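Local coordinates for protein LipS lipolytic enzyme (Unidentified, PDB 4FBL) that probably hydrolyses ester bonds of lipids, as a thermostable lipase of the alpha/beta-hydrolase fold, at residues G59-P64 and V194-A199; T91-M96 and L190-T195; S99-W104 and I200-T205; P84-H89 and A106-A111. One frame throughout, in Å; residues are numbered along the deposited sequence.

The four contacts gather around the spermidine pocket, whose lining includes Ser128 and His259, probably the catalytic serine and histidine. Contact 1 supplies Gly59 to Gly62 of that pocket. Contact 2 shares Val194 and Thr195 with contact 1, the two contact centres lying about 6 Å apart, and Thr61 O lies 2.9 Å from Tyr192 N, a probable hydrogen bond. Contact 3 follows where strand 194-196 leads into helix 200-213, and its Leu203 side chain is about 7 Å from spermidine. Contact 4 ties the 84-89 loop to helix 101-118, which contact 3 also uses. That loop meets contact 3 through Trp104 NE1 and Thr87 O (3.0 Å) and contact 2 through Tyr192 OH and Gly88 O (2.7 Å).

Contact 1: residues G59-P64 and V194-A199; sequences GFTGSP and VTPVPA. With SPD (spermidine), chain I.
Phe60 reaches from the 59-64 loop to Ala199 with the edge of its ring. CB leaves the backbone with CG anti to the backbone N (chi1 -178°), which carries the ring out from the turn toward Thr195 and Ala199. On one flank Phe60 CE2 lies 4.1 Å from Thr195 CG2, the two side chains crossing at about a right angle. On the other, Phe60 CE1 packs 3.8 Å from Ala199 CB, and Ala199 O comes to the ring edge, 3.4 Å from Phe60 CE1. At the tip, Phe60 CZ stands 3.8 Å from Ala199 C, which lies in the ring plane. Met96 and Leu203 also pack on this side chain. Behind it, Gly59 to Gly62 form a type II beta turn just beyond strand 52-57, in the loop that in alpha/beta hydrolases commonly contributes to the oxyanion hole. The 194-199 segment comes from the insertion between strands 147-151 and 221-226, where relatives carry their cap. Thr61 sits at the third position of the turn with left-handed backbone angles. Its OG1 donates to Phe60 O over 2.7 Å, in the carbonyl plane and on a lone pair, while Thr61 CG2 rests 4.0 Å from Pro196 CD. An alanine here is likely to deprive Phe60 O of its hydroxyl donor and to open a gap against Pro196. Phe60 O has a second, weak partner in spermidine, whose N6 approaches Phe60 O to 3.4 Å.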
loop_
_atom_site.group_PDB
_atom_site.type_symbol
_atom_site.label_atom_id
_atom_site.label_comp_id
_atom_site.label_asym_id
_atom_site.label_seq_id
_atom_site.Cartn_x
_atom_site.Cartn_y
_atom_site.Cartn_z
ATOM N N GLY C 59 7.489 12.807 9.683
ATOM C CA GLY C 59 6.740 12.240 8.556
ATOM C C GLY C 59 7.324 12.623 7.198
ATOM O O GLY C 59 8.461 13.119 7.112
ATOM N N PHE C 60 6.522 12.321 6.155
ATOM C CA PHE C 60 6.918 12.323 4.713
ATOM C C PHE C 60 7.104 13.788 4.267
ATOM O O PHE C 60 6.178 14.557 4.400
ATOM C CB PHE C 60 5.704 11.707 3.987
ATOM C CG PHE C 60 5.865 11.549 2.525
ATOM C CD1 PHE C 60 6.620 10.485 2.002
ATOM C CD2 PHE C 60 5.136 12.404 1.664
ATOM C CE1 PHE C 60 6.680 10.270 0.575
ATOM C CE2 PHE C 60 5.217 12.255 0.236
ATOM C CZ PHE C 60 5.990 11.216 -0.308
ATOM N N THR C 61 8.240 14.087 3.661
ATOM C CA THR C 61 8.775 15.429 3.298
ATOM C C THR C 61 9.083 16.326 4.499
ATOM O O THR C 61 9.577 17.450 4.315
ATOM C CB THR C 61 7.909 16.354 2.350
ATOM O OG1 THR C 61 6.839 16.883 3.113
ATOM C CG2 THR C 61 7.480 15.650 1.052
ATOM N N GLY C 62 8.905 15.809 5.711
ATOM C CA GLY C 62 9.260 16.608 6.895
ATOM C C GLY C 62 10.630 16.287 7.389
ATOM O O GLY C 62 11.504 15.820 6.665
ATOM N N SER C 63 10.877 16.635 8.654
ATOM C CA SER C 63 12.235 16.454 9.207
ATOM C C SER C 63 12.129 16.485 10.750
ATOM O O SER C 63 11.058 16.810 11.255
ATOM C CB SER C 63 13.176 17.623 8.806
ATOM O OG SER C 63 12.832 18.788 9.611
ATOM N N PRO C 64 13.213 16.126 11.469
ATOM C CA PRO C 64 13.080 16.159 12.964
ATOM C C PRO C 64 12.646 17.495 13.545
ATOM O O PRO C 64 12.119 17.553 14.679
ATOM C CB PRO C 64 14.484 15.926 13.437
ATOM C CG PRO C 64 15.103 14.993 12.310
ATOM C CD PRO C 64 14.546 15.674 11.050
ATOM N N VAL C 194 8.357 21.272 -1.968
ATOM C CA VAL C 194 7.766 20.470 -3.060
ATOM C C VAL C 194 7.612 18.987 -2.561
ATOM O O VAL C 194 8.370 18.512 -1.643
ATOM C CB VAL C 194 8.646 20.517 -4.364
ATOM C CG1 VAL C 194 8.813 21.975 -4.865
ATOM C CG2 VAL C 194 10.075 19.896 -4.175
ATOM N N THR C 195 6.628 18.287 -3.134
ATOM C CA THR C 195 6.538 16.805 -3.017
ATOM C C THR C 195 7.190 16.066 -4.203
ATOM O O THR C 195 6.773 16.268 -5.364
ATOM C CB THR C 195 5.106 16.462 -2.995
ATOM O OG1 THR C 195 4.508 17.164 -1.898
ATOM C CG2 THR C 195 4.924 14.923 -2.863
ATOM N N PRO C 196 8.269 15.296 -3.957
ATOM C CA PRO C 196 8.896 14.514 -5.023
ATOM C C PRO C 196 7.993 13.283 -5.358
ATOM O O PRO C 196 7.771 12.362 -4.537
ATOM C CB PRO C 196 10.192 13.981 -4.401
ATOM C CG PRO C 196 10.224 14.526 -3.049
ATOM C CD PRO C 196 8.906 15.033 -2.650
ATOM N N VAL C 197 7.428 13.339 -6.551
ATOM C CA VAL C 197 6.460 12.322 -7.046
ATOM C C VAL C 197 6.866 10.851 -6.881
ATOM O O VAL C 197 6.062 10.056 -6.369
ATOM C CB VAL C 197 6.030 12.706 -8.482
ATOM C CG1 VAL C 197 5.216 11.544 -9.171
ATOM C CG2 VAL C 197 5.165 13.870 -8.375
ATOM N N PRO C 198 8.109 10.497 -7.224
ATOM C CA PRO C 198 8.385 9.067 -7.083
ATOM C C PRO C 198 8.299 8.517 -5.648
ATOM O O PRO C 198 8.330 7.304 -5.524
ATOM C CB PRO C 198 9.831 8.916 -7.562
ATOM C CG PRO C 198 9.997 10.094 -8.512
ATOM C CD PRO C 198 9.243 11.194 -7.845
ATOM N N ALA C 199 8.305 9.389 -4.620
ATOM C CA ALA C 199 8.437 8.901 -3.238
ATOM C C ALA C 199 7.024 8.603 -2.843
ATOM O O ALA C 199 6.830 7.935 -1.877
ATOM C CB ALA C 199 9.095 9.940 -2.279
HETATM N N1 SPD I . 0.481 20.180 6.902
HETATM C C2 SPD I . 1.829 19.875 6.596
HETATM C C3 SPD I . 2.177 18.405 7.033
HETATM C C4 SPD I . 3.663 18.305 7.336
HETATM C C5 SPD I . 4.491 17.911 6.106
HETATM N N6 SPD I . 5.545 17.036 6.594
HETATM C C7 SPD I . 5.618 16.695 7.991
HETATM C C8 SPD I . 4.626 15.605 8.440
HETATM C C9 SPD I . 3.566 15.169 7.416
HETATM N N10 SPD I . 2.260 15.188 8.051
#

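Contact 2: residues T91-M96 and L190-T195; sequences TTPAEM and LAYPVT
The ring of Tyr192 has Pro93 over one face and Met96 at its edge. Pro93 CG makes a CH-pi contact 4.1 Å from the ring centroid, and Pro93 N lies above the same ring, displaced toward its rim. Met96 SD is 5.0 Å from the centroid and almost in the ring plane, a Met-aromatic contact made by the edge. With the methionine CG anti to its own amide nitrogen (chi1 -171°) and the chain extended beyond, the sulfur reaches alongside CD2 and CE2. The aromatic ring thus wedges against the first turn of helix 93-97, for which Thr92 is the N-cap, its OG1 accepting from Glu95 N. Pro93 CB also packs 3.8 Å from Val194 CG2, joining this helix to the start of strand 194-196. At the ring's polar end, Thr91 N donates to Tyr192 OH over 2.9 Å at 153°, and the same hydroxyl is hydrogen-bonded to Gly88 O, so that neighbouring backbone groups fix the phenol at two points. Beside it, Thr91 OG1 donates to Glu95 OE2 over 2.6 Å, approaching 43° out of the carboxylate plane.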
loop_
_atom_site.group_PDB
_atom_site.type_symbol
_atom_site.label_atom_id
_atom_site.label_comp_id
_atom_site.label_asym_id
_atom_site.label_seq_id
_atom_site.Cartn_x
_atom_site.Cartn_y
_atom_site.Cartn_z
ATOM N N THR C 91 17.649 16.950 3.409
ATOM C CA THR C 91 18.823 17.123 2.456
ATOM C C THR C 91 18.258 17.799 1.175
ATOM O O THR C 91 18.086 19.018 1.149
ATOM C CB THR C 91 19.509 15.830 2.172
ATOM O OG1 THR C 91 18.588 14.868 1.591
ATOM C CG2 THR C 91 20.050 15.249 3.469
ATOM N N THR C 92 17.825 17.024 0.176
ATOM C CA THR C 92 17.221 17.640 -0.991
ATOM C C THR C 92 16.055 16.787 -1.469
ATOM O O THR C 92 16.072 15.565 -1.211
ATOM C CB THR C 92 18.239 17.739 -2.148
ATOM O OG1 THR C 92 18.613 16.429 -2.637
ATOM C CG2 THR C 92 19.486 18.497 -1.708
ATOM N N PRO C 93 15.057 17.424 -2.156
ATOM C CA PRO C 93 13.954 16.651 -2.686
ATOM C C PRO C 93 14.433 15.575 -3.659
ATOM O O PRO C 93 13.819 14.465 -3.678
ATOM C CB PRO C 93 13.034 17.703 -3.362
ATOM C CG PRO C 93 13.381 19.020 -2.573
ATOM C CD PRO C 93 14.847 18.884 -2.352
ATOM N N ALA C 94 15.509 15.835 -4.399
ATOM C CA ALA C 94 16.133 14.772 -5.258
ATOM C C ALA C 94 16.608 13.525 -4.508
ATOM O O ALA C 94 16.486 12.377 -4.988
ATOM C CB ALA C 94 17.338 15.327 -6.100
ATOM N N GLU C 95 17.233 13.711 -3.355
ATOM C CA GLU C 95 17.584 12.532 -2.566
ATOM C C GLU C 95 16.319 11.754 -2.015
ATOM O O GLU C 95 16.258 10.490 -2.019
ATOM C CB GLU C 95 18.580 12.908 -1.482
ATOM C CG GLU C 95 18.981 11.635 -0.742
ATOM C CD GLU C 95 19.916 11.810 0.470
ATOM O OE1 GLU C 95 21.056 11.279 0.309
ATOM O OE2 GLU C 95 19.514 12.387 1.553
ATOM N N MET C 96 15.309 12.487 -1.591
ATOM C CA MET C 96 14.040 11.863 -1.215
ATOM C C MET C 96 13.328 11.028 -2.383
ATOM O O MET C 96 12.688 9.966 -2.148
ATOM C CB MET C 96 13.092 12.925 -0.656
ATOM C CG MET C 96 11.816 12.287 -0.044
ATOM S SD MET C 96 10.569 13.426 0.504
ATOM C CE MET C 96 9.258 12.262 0.792
ATOM N N LEU C 190 9.819 23.176 9.124
ATOM C CA LEU C 190 10.871 22.862 8.224
ATOM C C LEU C 190 10.552 21.529 7.460
ATOM O O LEU C 190 10.865 20.439 7.949
ATOM C CB LEU C 190 12.175 22.743 9.020
ATOM C CG LEU C 190 13.412 22.503 8.203
ATOM C CD1 LEU C 190 13.468 23.556 7.114
ATOM C CD2 LEU C 190 14.636 22.531 9.034
ATOM N N ALA C 191 10.010 21.659 6.242
ATOM C CA ALA C 191 9.658 20.534 5.366
ATOM C C ALA C 191 10.019 20.957 3.944
ATOM O O ALA C 191 10.172 22.122 3.675
ATOM C CB ALA C 191 8.211 20.316 5.474
ATOM N N TYR C 192 10.154 20.025 3.010
ATOM C CA TYR C 192 10.495 20.430 1.620
ATOM C C TYR C 192 9.318 21.248 1.067
ATOM O O TYR C 192 8.165 21.022 1.428
ATOM C CB TYR C 192 10.767 19.205 0.722
ATOM C CG TYR C 192 11.999 18.408 1.040
ATOM C CD1 TYR C 192 13.243 19.021 1.216
ATOM C CD2 TYR C 192 11.940 16.976 1.107
ATOM C CE1 TYR C 192 14.409 18.267 1.419
ATOM C CE2 TYR C 192 13.086 16.224 1.375
ATOM C CZ TYR C 192 14.323 16.841 1.526
ATOM O OH TYR C 192 15.470 16.051 1.778
ATOM N N PRO C 193 9.627 22.247 0.209
ATOM C CA PRO C 193 8.692 23.144 -0.397
ATOM C C PRO C 193 7.897 22.475 -1.583
ATOM O O PRO C 193 6.877 23.047 -2.072
ATOM C CB PRO C 193 9.602 24.292 -0.895
ATOM C CG PRO C 193 10.874 23.605 -1.291
ATOM C CD PRO C 193 11.026 22.598 -0.118
ATOM N N VAL C 194 8.357 21.272 -1.968
ATOM C CA VAL C 194 7.766 20.470 -3.060
ATOM C C VAL C 194 7.612 18.987 -2.561
ATOM O O VAL C 194 8.370 18.512 -1.643
ATOM C CB VAL C 194 8.646 20.517 -4.364
ATOM C CG1 VAL C 194 8.813 21.975 -4.865
ATOM C CG2 VAL C 194 10.075 19.896 -4.175
ATOM N N THR C 195 6.628 18.287 -3.134
ATOM C CA THR C 195 6.538 16.805 -3.017
ATOM C C THR C 195 7.190 16.066 -4.203
ATOM O O THR C 195 6.773 16.268 -5.364
ATOM C CB THR C 195 5.106 16.462 -2.995
ATOM O OG1 THR C 195 4.508 17.164 -1.898
ATOM C CG2 THR C 195 4.924 14.923 -2.863
#

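Contact 3: residues S99-W104 and I200-T205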
loop_
_atom_site.group_PDB
_atom_site.type_symbol
_atom_site.label_atom_id
_atom_site.label_comp_id
_atom_site.label_asym_id
_atom_site.label_seq_id
_atom_site.Cartn_x
_atom_site.Cartn_y
_atom_site.Cartn_z
ATOM N N SER C 99 14.479 7.510 -2.392
ATOM C CA SER C 99 14.374 6.847 -1.089
ATOM C C SER C 99 13.088 6.054 -1.059
ATOM O O SER C 99 12.103 6.420 -1.716
ATOM C CB SER C 99 14.334 7.924 0.016
ATOM O OG SER C 99 15.552 8.671 0.033
ATOM N N THR C 100 13.105 4.944 -0.334
ATOM C CA THR C 100 11.974 4.072 -0.347
ATOM C C THR C 100 11.389 3.734 1.074
ATOM O O THR C 100 12.043 3.982 2.131
ATOM C CB THR C 100 12.406 2.761 -1.017
ATOM O OG1 THR C 100 13.309 2.089 -0.153
ATOM C CG2 THR C 100 13.160 2.945 -2.379
ATOM N N ALA C 101 10.245 3.038 1.080
ATOM C CA ALA C 101 9.735 2.443 2.312
ATOM C C ALA C 101 10.673 1.394 2.946
ATOM O O ALA C 101 10.650 1.290 4.190
ATOM C CB ALA C 101 8.320 1.902 2.150
ATOM N N SER C 102 11.463 0.622 2.169
ATOM C CA SER C 102 12.493 -0.211 2.777
ATOM C C SER C 102 13.512 0.633 3.557
ATOM O O SER C 102 13.943 0.235 4.658
ATOM C CB SER C 102 13.222 -1.132 1.748
ATOM O OG SER C 102 12.181 -1.921 1.140
ATOM N N ASP C 103 13.973 1.725 2.979
ATOM C CA ASP C 103 14.846 2.656 3.690
ATOM C C ASP C 103 14.186 3.101 5.004
ATOM O O ASP C 103 14.831 3.083 6.014
ATOM C CB ASP C 103 15.110 3.931 2.858
ATOM C CG ASP C 103 15.921 3.640 1.535
ATOM O OD1 ASP C 103 16.667 2.676 1.474
ATOM O OD2 ASP C 103 15.807 4.363 0.548
ATOM N N TRP C 104 12.942 3.555 4.988
ATOM C CA TRP C 104 12.387 4.189 6.168
ATOM C C TRP C 104 12.090 3.215 7.287
ATOM O O TRP C 104 12.195 3.558 8.464
ATOM C CB TRP C 104 11.136 5.056 5.871
ATOM C CG TRP C 104 11.485 6.123 4.818
ATOM C CD1 TRP C 104 12.701 6.720 4.630
ATOM C CD2 TRP C 104 10.638 6.598 3.743
ATOM N NE1 TRP C 104 12.679 7.579 3.542
ATOM C CE2 TRP C 104 11.427 7.515 2.967
ATOM C CE3 TRP C 104 9.322 6.291 3.341
ATOM C CZ2 TRP C 104 10.936 8.167 1.833
ATOM C CZ3 TRP C 104 8.793 6.959 2.171
ATOM C CH2 TRP C 104 9.601 7.916 1.473
ATOM N N ILE C 200 6.018 9.135 -3.566
ATOM C CA ILE C 200 4.578 8.945 -3.147
ATOM C C ILE C 200 4.086 7.462 -2.958
ATOM O O ILE C 200 3.303 7.143 -2.021
ATOM C CB ILE C 200 3.578 9.682 -4.125
ATOM C CG1 ILE C 200 3.850 11.253 -4.082
ATOM C CG2 ILE C 200 2.131 9.228 -3.881
ATOM C CD1 ILE C 200 2.991 12.126 -5.067
ATOM N N LYS C 201 4.577 6.583 -3.814
ATOM C CA LYS C 201 4.160 5.163 -3.739
ATOM C C LYS C 201 4.535 4.539 -2.321
ATOM O O LYS C 201 3.727 3.826 -1.691
ATOM C CB LYS C 201 4.754 4.379 -4.919
ATOM C CG LYS C 201 6.218 4.117 -4.851
ATOM C CD LYS C 201 6.818 3.366 -6.065
ATOM C CE LYS C 201 6.778 4.214 -7.353
ATOM N NZ LYS C 201 7.841 5.300 -7.412
ATOM N N HIS C 202 5.697 4.943 -1.808
ATOM C CA HIS C 202 6.177 4.533 -0.468
ATOM C C HIS C 202 5.381 5.061 0.675
ATOM O O HIS C 202 5.228 4.343 1.686
ATOM C CB HIS C 202 7.639 4.953 -0.419
ATOM C CG HIS C 202 8.399 4.242 -1.483
ATOM N ND1 HIS C 202 9.046 4.872 -2.542
ATOM C CD2 HIS C 202 8.600 2.914 -1.649
ATOM C CE1 HIS C 202 9.599 3.957 -3.325
ATOM N NE2 HIS C 202 9.362 2.755 -2.787
ATOM N N LEU C 203 4.863 6.294 0.588
ATOM C CA LEU C 203 3.953 6.737 1.608
ATOM C C LEU C 203 2.750 5.846 1.707
ATOM O O LEU C 203 2.268 5.488 2.824
ATOM C CB LEU C 203 3.507 8.183 1.361
ATOM C CG LEU C 203 2.356 8.808 2.176
ATOM C CD1 LEU C 203 2.582 8.945 3.651
ATOM C CD2 LEU C 203 1.898 10.239 1.651
ATOM N N ILE C 204 2.157 5.514 0.562
ATOM C CA ILE C 204 0.884 4.740 0.562
ATOM C C ILE C 204 1.186 3.281 1.071
ATOM O O ILE C 204 0.385 2.716 1.820
ATOM C CB ILE C 204 0.283 4.688 -0.918
ATOM C CG1 ILE C 204 -0.422 6.031 -1.250
ATOM C CG2 ILE C 204 -0.775 3.613 -1.001
ATOM C CD1 ILE C 204 -0.582 6.359 -2.761
ATOM N N THR C 205 2.340 2.747 0.698
ATOM C CA THR C 205 2.735 1.374 1.062
ATOM C C THR C 205 2.799 1.262 2.615
ATOM O O THR C 205 2.157 0.374 3.265
ATOM C CB THR C 205 4.145 0.953 0.472
ATOM O OG1 THR C 205 4.100 0.899 -0.979
ATOM C CG2 THR C 205 4.540 -0.458 1.005
#
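His202 lays one face of its ring over Thr100 and sets its CB against Trp104. The first kind of contact is CH-pi: Thr100 CA stands 3.6 Å from the centroid of the imidazole, only 2° off the ring normal. Lys201 CG occupies the opposite face, 3.7 Å above the plane and likewise over its centre, so the ring is clamped flat between the backbone of one helix start and the aliphatic chain of its own neighbour. The histidine chi1 of -61°, with CG anti to the carbonyl carbon, turns the imidazole toward Thr100.

Apolar packing continues the seam where Trp104 CZ3 comes within 3.5 Å of His202 CB, the two side chains meeting at about a right angle. Backbone carbonyls make separate contacts: Ala101 CB lies 4.0 Å from His202 O, and the indole carries Thr100 O over one face near the rim. Trp104 NE1 is held by Thr87 O, which fixes the rotation of the indole.

No hydrogen bond joins the two segments; within 99-104, Asp103 N donates almost straight to Thr100 OG1 (3.2 Å, 172°), and Thr100 N returns a bond of 2.9 Å to Asp103 OD2. The second subunit closes over the nearby surface: its Phe167 packs on Ala101 and Ser102, and Thr205 hydrogen-bonds to Thr205 of that subunit. The reciprocal pair of Thr100 and Asp103 is a capping box, here starting helix 101-118 of the alpha/beta-hydrolase core just where helix 200-213 of the inserted region packs on it.

Contact 4: residues P84-H89 and A106-A111; sequences PRLTGH and ADIVAA
Asp107 OD2 is gripped twice by Thr87. Thr87 OG1 donates to Asp107 OD2 over 2.7 Å, on the syn lone pair of that oxygen, and Thr87 N donates to OD2 over 3.0 Å along a nearly straight path (173°), arriving from above the carboxylate plane, 43° out of it. With CG anti to its carbonyl carbon (chi1 -65°), the aspartate swings off the helix so that the carboxylate meets the loop backbone. A leucine in its place would probably leave the amide and hydroxyl of Thr87 without this acceptor and remove the polar tie between loop and helix. Next to the polar grip, Leu86 CD2 packs 3.9 Å from Asp107 CB and 4.2 Å from Ile108 CD1, while Pro84 CG touches Ala111 CB at 4.2 Å one helical turn farther on. Leu86 to His89 form a type II beta turn with Gly88 at its third position. The Arg85 guanidinium braces the turn, its NH1 donating to His89 O over 2.9 Å close to its own plane. The contact fastens the loop that leaves strand 80-83 to helix 101-118; Pro84, Ile108 and Ala111 rest on Leu55 of the adjoining strand 52-57, and Ile108 also meets Leu133 and Trp136 of helix 129-140.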
loop_
_atom_site.group_PDB
_atom_site.type_symbol
_atom_site.label_atom_id
_atom_site.label_comp_id
_atom_site.label_asym_id
_atom_site.label_seq_id
_atom_site.Cartn_x
_atom_site.Cartn_y
_atom_site.Cartn_z
ATOM N N PRO C 84 15.171 10.160 14.767
ATOM C CA PRO C 84 16.007 10.025 13.551
ATOM C C PRO C 84 15.621 10.951 12.419
ATOM O O PRO C 84 14.458 11.333 12.303
ATOM C CB PRO C 84 15.723 8.563 13.067
ATOM C CG PRO C 84 14.361 8.218 13.704
ATOM C CD PRO C 84 14.363 8.966 15.046
ATOM N N ARG C 85 16.575 11.158 11.513
ATOM C CA ARG C 85 16.334 11.905 10.293
ATOM C C ARG C 85 16.072 10.786 9.243
ATOM O O ARG C 85 16.976 10.010 8.920
ATOM C CB ARG C 85 17.568 12.743 9.883
ATOM C CG ARG C 85 17.263 13.630 8.650
ATOM C CD ARG C 85 18.546 14.491 8.258
ATOM N NE ARG C 85 19.719 13.626 8.116
ATOM C CZ ARG C 85 20.000 12.892 7.050
ATOM N NH1 ARG C 85 19.167 12.797 6.000
ATOM N NH2 ARG C 85 21.119 12.234 7.058
ATOM N N LEU C 86 14.848 10.708 8.709
ATOM C CA LEU C 86 14.626 9.603 7.704
ATOM C C LEU C 86 15.490 9.774 6.455
ATOM O O LEU C 86 15.843 10.891 6.084
ATOM C CB LEU C 86 13.172 9.493 7.312
ATOM C CG LEU C 86 12.296 9.207 8.521
ATOM C CD1 LEU C 86 10.759 9.185 8.158
ATOM C CD2 LEU C 86 12.751 7.919 9.312
ATOM N N THR C 87 15.861 8.664 5.821
ATOM C CA THR C 87 16.602 8.674 4.570
ATOM C C THR C 87 15.994 9.644 3.540
ATOM O O THR C 87 14.769 9.651 3.320
ATOM C CB THR C 87 16.595 7.223 3.973
ATOM O OG1 THR C 87 17.057 6.317 5.013
ATOM C CG2 THR C 87 17.510 7.125 2.635
ATOM N N GLY C 88 16.839 10.448 2.882
ATOM C CA GLY C 88 16.321 11.347 1.883
ATOM C C GLY C 88 15.637 12.584 2.381
ATOM O O GLY C 88 15.195 13.420 1.548
ATOM N N HIS C 89 15.495 12.722 3.730
ATOM C CA HIS C 89 14.824 13.907 4.330
ATOM C C HIS C 89 15.830 14.921 4.957
ATOM O O HIS C 89 16.974 14.527 5.412
ATOM C CB HIS C 89 13.754 13.534 5.375
ATOM C CG HIS C 89 12.650 12.725 4.816
ATOM N ND1 HIS C 89 11.359 13.190 4.715
ATOM C CD2 HIS C 89 12.663 11.517 4.216
ATOM C CE1 HIS C 89 10.606 12.277 4.130
ATOM N NE2 HIS C 89 11.363 11.248 3.849
ATOM N N ALA C 106 13.830 0.479 7.689
ATOM C CA ALA C 106 15.177 0.189 8.190
ATOM C C ALA C 106 15.689 1.324 9.094
ATOM O O ALA C 106 16.451 1.046 10.075
ATOM C CB ALA C 106 16.221 -0.123 7.035
ATOM N N ASP C 107 15.278 2.579 8.836
ATOM C CA ASP C 107 15.699 3.647 9.736
ATOM C C ASP C 107 15.086 3.448 11.131
ATOM O O ASP C 107 15.762 3.695 12.148
ATOM C CB ASP C 107 15.319 5.045 9.259
ATOM C CG ASP C 107 16.036 5.451 7.948
ATOM O OD1 ASP C 107 17.226 5.178 7.794
ATOM O OD2 ASP C 107 15.374 5.998 7.068
ATOM N N ILE C 108 13.823 3.057 11.170
ATOM C CA ILE C 108 13.110 2.811 12.447
ATOM C C ILE C 108 13.711 1.612 13.181
ATOM O O ILE C 108 13.924 1.691 14.366
ATOM C CB ILE C 108 11.692 2.542 12.183
ATOM C CG1 ILE C 108 11.079 3.777 11.478
ATOM C CG2 ILE C 108 10.923 2.187 13.506
ATOM C CD1 ILE C 108 11.279 5.255 12.200
ATOM N N VAL C 109 14.077 0.547 12.444
ATOM C CA VAL C 109 14.771 -0.593 12.987
ATOM C C VAL C 109 16.128 -0.188 13.597
ATOM O O VAL C 109 16.396 -0.554 14.701
ATOM C CB VAL C 109 14.950 -1.707 11.917
ATOM C CG1 VAL C 109 15.773 -2.818 12.518
ATOM C CG2 VAL C 109 13.553 -2.309 11.631
ATOM N N ALA C 110 16.964 0.586 12.907
ATOM C CA ALA C 110 18.238 1.016 13.500
ATOM C C ALA C 110 18.034 1.929 14.736
ATOM O O ALA C 110 18.843 1.876 15.666
ATOM C CB ALA C 110 19.108 1.798 12.462
ATOM N N ALA C 111 17.036 2.799 14.741
ATOM C CA ALA C 111 16.775 3.640 15.956
ATOM C C ALA C 111 16.327 2.729 17.131
ATOM O O ALA C 111 16.651 2.948 18.345
ATOM C CB ALA C 111 15.661 4.752 15.643
#